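PDB 6MPR: malonate decarboxylase subunit alpha from Acinetobacter baumannii ATCC 17978, which probably serves as the acyl-carrier-protein transferase of the malonate decarboxylase complex, exchanging acetyl for malonyl on the carrier subunit. Local coordinates for residues I310-C320 with Y330-F339. Residues are numbered along the deposited sequence; the frame is centred on the assembly and turned at random.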
loop_
_atom_site.group_PDB
_atom_site.type_symbol
_atom_site.label_atom_id
_atom_site.label_comp_id
_atom_site.label_asym_id
_atom_site.label_seq_id
_atom_site.Cartn_x
_atom_site.Cartn_y
_atom_site.Cartn_z
ATOM N N ILE A 310 11.657 -14.334 20.433
ATOM C CA ILE A 310 11.091 -15.478 19.723
ATOM C C ILE A 310 11.209 -16.736 20.571
ATOM O O ILE A 310 10.243 -17.485 20.737
ATOM C CB ILE A 310 11.788 -15.682 18.371
ATOM C CG1 ILE A 310 11.565 -14.476 17.462
ATOM C CG2 ILE A 310 11.275 -16.958 17.702
ATOM C CD1 ILE A 310 12.457 -14.518 16.231
ATOM N N GLU A 311 12.403 -16.989 21.114
ATOM C CA GLU A 311 12.635 -18.253 21.811
ATOM C C GLU A 311 11.770 -18.392 23.052
ATOM O O GLU A 311 11.425 -19.519 23.437
ATOM C CB GLU A 311 14.111 -18.388 22.189
ATOM C CG GLU A 311 15.047 -18.499 20.990
ATOM C CD GLU A 311 14.690 -19.671 20.089
ATOM O OE1 GLU A 311 14.777 -20.825 20.547
ATOM O OE2 GLU A 311 14.302 -19.430 18.924
ATOM N N THR A 312 11.434 -17.278 23.710
ATOM C CA THR A 312 10.613 -17.357 24.917
ATOM C C THR A 312 9.122 -17.268 24.636
ATOM O O THR A 312 8.333 -17.243 25.590
ATOM C CB THR A 312 10.997 -16.263 25.920
ATOM O OG1 THR A 312 11.001 -14.989 25.260
ATOM C CG2 THR A 312 12.377 -16.530 26.518
ATOM N N GLY A 313 8.714 -17.216 23.371
ATOM C CA GLY A 313 7.305 -17.313 23.023
ATOM C C GLY A 313 6.544 -16.006 22.929
ATOM O O GLY A 313 5.310 -16.044 22.861
ATOM N N TRP A 314 7.227 -14.856 22.913
ATOM C CA TRP A 314 6.519 -13.586 22.767
ATOM C C TRP A 314 6.068 -13.364 21.336
ATOM O O TRP A 314 4.978 -12.831 21.097
ATOM C CB TRP A 314 7.408 -12.410 23.167
ATOM C CG TRP A 314 7.634 -12.307 24.623
ATOM C CD1 TRP A 314 8.448 -13.097 25.380
ATOM C CD2 TRP A 314 7.058 -11.345 25.512
ATOM N NE1 TRP A 314 8.403 -12.694 26.694
ATOM C CE2 TRP A 314 7.564 -11.615 26.798
ATOM C CE3 TRP A 314 6.167 -10.280 25.344
ATOM C CZ2 TRP A 314 7.187 -10.874 27.919
ATOM C CZ3 TRP A 314 5.799 -9.544 26.446
ATOM C CH2 TRP A 314 6.305 -9.845 27.723
ATOM N N VAL A 315 6.902 -13.752 20.377
ATOM C CA VAL A 315 6.747 -13.359 18.984
ATOM C C VAL A 315 6.000 -14.468 18.260
ATOM O O VAL A 315 6.545 -15.561 18.050
ATOM C CB VAL A 315 8.102 -13.098 18.322
ATOM C CG1 VAL A 315 7.899 -12.758 16.857
ATOM C CG2 VAL A 315 8.857 -11.975 19.038
ATOM N N GLU A 316 4.772 -14.170 17.825
ATOM C CA GLU A 316 3.934 -15.165 17.166
ATOM C C GLU A 316 4.102 -15.193 15.658
ATOM O O GLU A 316 3.986 -16.267 15.053
ATOM C CB GLU A 316 2.468 -14.930 17.538
ATOM C CG GLU A 316 2.275 -15.310 19.011
ATOM C CD GLU A 316 0.908 -14.989 19.573
ATOM O OE1 GLU A 316 0.786 -15.001 20.817
ATOM O OE2 GLU A 316 -0.034 -14.728 18.791
ATOM N N SER A 317 4.396 -14.053 15.044
ATOM C CA SER A 317 4.513 -13.987 13.598
ATOM C C SER A 317 5.411 -12.817 13.229
ATOM O O SER A 317 5.384 -11.764 13.876
ATOM C CB SER A 317 3.139 -13.829 12.943
ATOM O OG SER A 317 2.586 -12.549 13.221
ATOM N N VAL A 318 6.208 -13.011 12.189
ATOM C CA VAL A 318 7.017 -11.938 11.617
ATOM C C VAL A 318 6.905 -12.046 10.110
ATOM O O VAL A 318 7.209 -13.104 9.542
ATOM C CB VAL A 318 8.496 -12.035 12.028
ATOM C CG1 VAL A 318 9.303 -10.883 11.423
ATOM C CG2 VAL A 318 8.642 -12.067 13.524
ATOM N N HIS A 319 6.480 -10.961 9.466
ATOM C CA HIS A 319 6.604 -10.784 8.023
ATOM C C HIS A 319 7.740 -9.804 7.749
ATOM O O HIS A 319 7.873 -8.800 8.450
ATOM C CB HIS A 319 5.304 -10.259 7.412
ATOM C CG HIS A 319 5.299 -10.335 5.924
ATOM N ND1 HIS A 319 5.641 -9.263 5.127
ATOM C CD2 HIS A 319 5.098 -11.382 5.086
ATOM C CE1 HIS A 319 5.605 -9.634 3.859
ATOM N NE2 HIS A 319 5.288 -10.917 3.807
ATOM N N CYS A 320 8.555 -10.090 6.727
ATOM C CA CYS A 320 9.859 -9.448 6.558
ATOM C C CYS A 320 9.935 -8.634 5.274
ATOM O O CYS A 320 9.472 -9.086 4.223
ATOM C CB CYS A 320 10.990 -10.481 6.512
ATOM S SG CYS A 320 11.182 -11.449 8.009
ATOM N N TYR A 330 18.429 -19.873 11.032
ATOM C CA TYR A 330 17.503 -19.695 12.148
ATOM C C TYR A 330 16.082 -19.505 11.642
ATOM O O TYR A 330 15.142 -20.165 12.105
ATOM C CB TYR A 330 17.931 -18.485 12.981
ATOM C CG TYR A 330 17.017 -18.173 14.145
ATOM C CD1 TYR A 330 17.087 -18.919 15.309
ATOM C CD2 TYR A 330 16.094 -17.129 14.079
ATOM C CE1 TYR A 330 16.263 -18.636 16.377
ATOM C CE2 TYR A 330 15.261 -16.846 15.138
ATOM C CZ TYR A 330 15.348 -17.603 16.290
ATOM O OH TYR A 330 14.541 -17.323 17.366
ATOM N N VAL A 331 15.906 -18.586 10.687
ATOM C CA VAL A 331 14.578 -18.373 10.125
ATOM C C VAL A 331 14.026 -19.669 9.561
ATOM O O VAL A 331 12.861 -20.009 9.787
ATOM C CB VAL A 331 14.618 -17.276 9.048
ATOM C CG1 VAL A 331 13.295 -17.276 8.267
ATOM C CG2 VAL A 331 14.908 -15.903 9.694
ATOM N N ALA A 332 14.853 -20.423 8.822
ATOM C CA ALA A 332 14.374 -21.675 8.239
ATOM C C ALA A 332 14.013 -22.693 9.314
ATOM O O ALA A 332 13.164 -23.565 9.090
ATOM C CB ALA A 332 15.426 -22.251 7.290
ATOM N N ALA A 333 14.640 -22.600 10.482
ATOM C CA ALA A 333 14.336 -23.478 11.593
ATOM C C ALA A 333 13.193 -22.968 12.462
ATOM O O ALA A 333 12.853 -23.629 13.462
ATOM C CB ALA A 333 15.600 -23.695 12.450
ATOM N N ARG A 334 12.582 -21.833 12.096
ATOM C CA ARG A 334 11.455 -21.263 12.846
ATOM C C ARG A 334 10.254 -20.972 11.938
ATOM O O ARG A 334 9.709 -19.865 11.942
ATOM C CB ARG A 334 11.910 -19.998 13.568
ATOM C CG ARG A 334 13.051 -20.223 14.566
ATOM C CD ARG A 334 12.535 -20.914 15.824
ATOM N NE ARG A 334 13.568 -21.141 16.832
ATOM C CZ ARG A 334 14.414 -22.168 16.814
ATOM N NH1 ARG A 334 14.360 -23.065 15.827
ATOM N NH2 ARG A 334 15.305 -22.312 17.790
ATOM N N PRO A 335 9.807 -21.952 11.144
ATOM C CA PRO A 335 8.766 -21.654 10.150
ATOM C C PRO A 335 7.404 -21.395 10.766
ATOM O O PRO A 335 6.543 -20.842 10.078
ATOM C CB PRO A 335 8.753 -22.903 9.270
ATOM C CG PRO A 335 9.179 -23.996 10.182
ATOM C CD PRO A 335 10.212 -23.368 11.095
ATOM N N ASP A 336 7.172 -21.759 12.035
ATOM C CA ASP A 336 5.907 -21.363 12.654
ATOM C C ASP A 336 5.783 -19.850 12.811
ATOM O O ASP A 336 4.661 -19.330 12.857
ATOM C CB ASP A 336 5.735 -22.046 14.016
ATOM C CG ASP A 336 5.261 -23.480 13.883
ATOM O OD1 ASP A 336 4.776 -23.824 12.787
ATOM O OD2 ASP A 336 5.369 -24.267 14.856
ATOM N N VAL A 337 6.902 -19.140 12.874
ATOM C CA VAL A 337 6.926 -17.705 13.126
ATOM C C VAL A 337 7.064 -16.908 11.837
ATOM O O VAL A 337 6.351 -15.929 11.638
ATOM C CB VAL A 337 8.063 -17.368 14.112
ATOM C CG1 VAL A 337 8.185 -15.861 14.291
ATOM C CG2 VAL A 337 7.770 -18.059 15.444
ATOM N N PHE A 338 7.977 -17.317 10.956
ATOM C CA PHE A 338 8.320 -16.584 9.741
ATOM C C PHE A 338 7.544 -17.115 8.538
ATOM O O PHE A 338 6.921 -18.179 8.589
ATOM C CB PHE A 338 9.835 -16.667 9.475
ATOM C CG PHE A 338 10.679 -15.986 10.536
ATOM C CD1 PHE A 338 10.907 -14.619 10.478
ATOM C CD2 PHE A 338 11.214 -16.712 11.586
ATOM C CE1 PHE A 338 11.659 -13.974 11.445
ATOM C CE2 PHE A 338 11.976 -16.070 12.580
ATOM C CZ PHE A 338 12.193 -14.698 12.502
ATOM N N PHE A 339 7.594 -16.359 7.433
ATOM C CA PHE A 339 6.980 -16.782 6.179
ATOM C C PHE A 339 8.054 -17.457 5.325
ATOM O O PHE A 339 8.985 -16.802 4.849
ATOM C CB PHE A 339 6.342 -15.591 5.457
ATOM C CG PHE A 339 5.070 -15.098 6.120
ATOM C CD1 PHE A 339 5.132 -14.256 7.225
ATOM C CD2 PHE A 339 3.819 -15.509 5.658
ATOM C CE1 PHE A 339 3.964 -13.808 7.856
ATOM C CE2 PHE A 339 2.642 -15.056 6.273
ATOM C CZ PHE A 339 2.723 -14.200 7.376
HETATM O O HOH W 1 3.014 -17.113 12.640
HETATM O O HOH W 2 8.879 -13.801 7.653
#
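Ile310 lays its CD1 between two rings, 3.7 Å from CZ of Phe338 and at the edge of Tyr330, in that ring's plane. Phe338 is held further by Val318, with Val318 CB 3.8 Å from Phe338 CE1, and by the sulfur of Cys320 at its edge; Val337 CG1 and Val331 CG2 take its two faces. With chi1 at 175°, CG1 of Val337 swings away from the backbone N and reaches both Val315 CG1 and Val318 CG2. At the far end His319 turns an edge onto the face of Phe339, a T-shaped pair with planes 75° apart. One direct backbone hydrogen bond joins the segments, Val318 N to Val337 O (3.0 Å), and Ser317 CA-H also points at that oxygen; one water joins the carbonyls of Glu316 and Asp336, another links Val318 O to Phe339 N. Strand 317-319, outermost of its sheet within the chain, pairs in parallel with strand 297-299. At the end of helix 307-311, closed by a Schellman motif at Gly313, Glu311 bends at chi2 (-57°). Its OE2 accepts Tyr330 OH through the anti lone pair (2.6 Å) and Arg334 NE through the syn one (2.8 Å), while Arg334 NH2 reaches Glu311 OE1 (3.2 Å). Arg334 CG packs over the Tyr330 ring, and Trp20 of the second subunit makes a cation-pi contact with this arginine. Side-on grip plus phenol should keep Glu311 ionised and fix its carboxylate's rotation, tying its helix end to helix 328-332 and the loop after it.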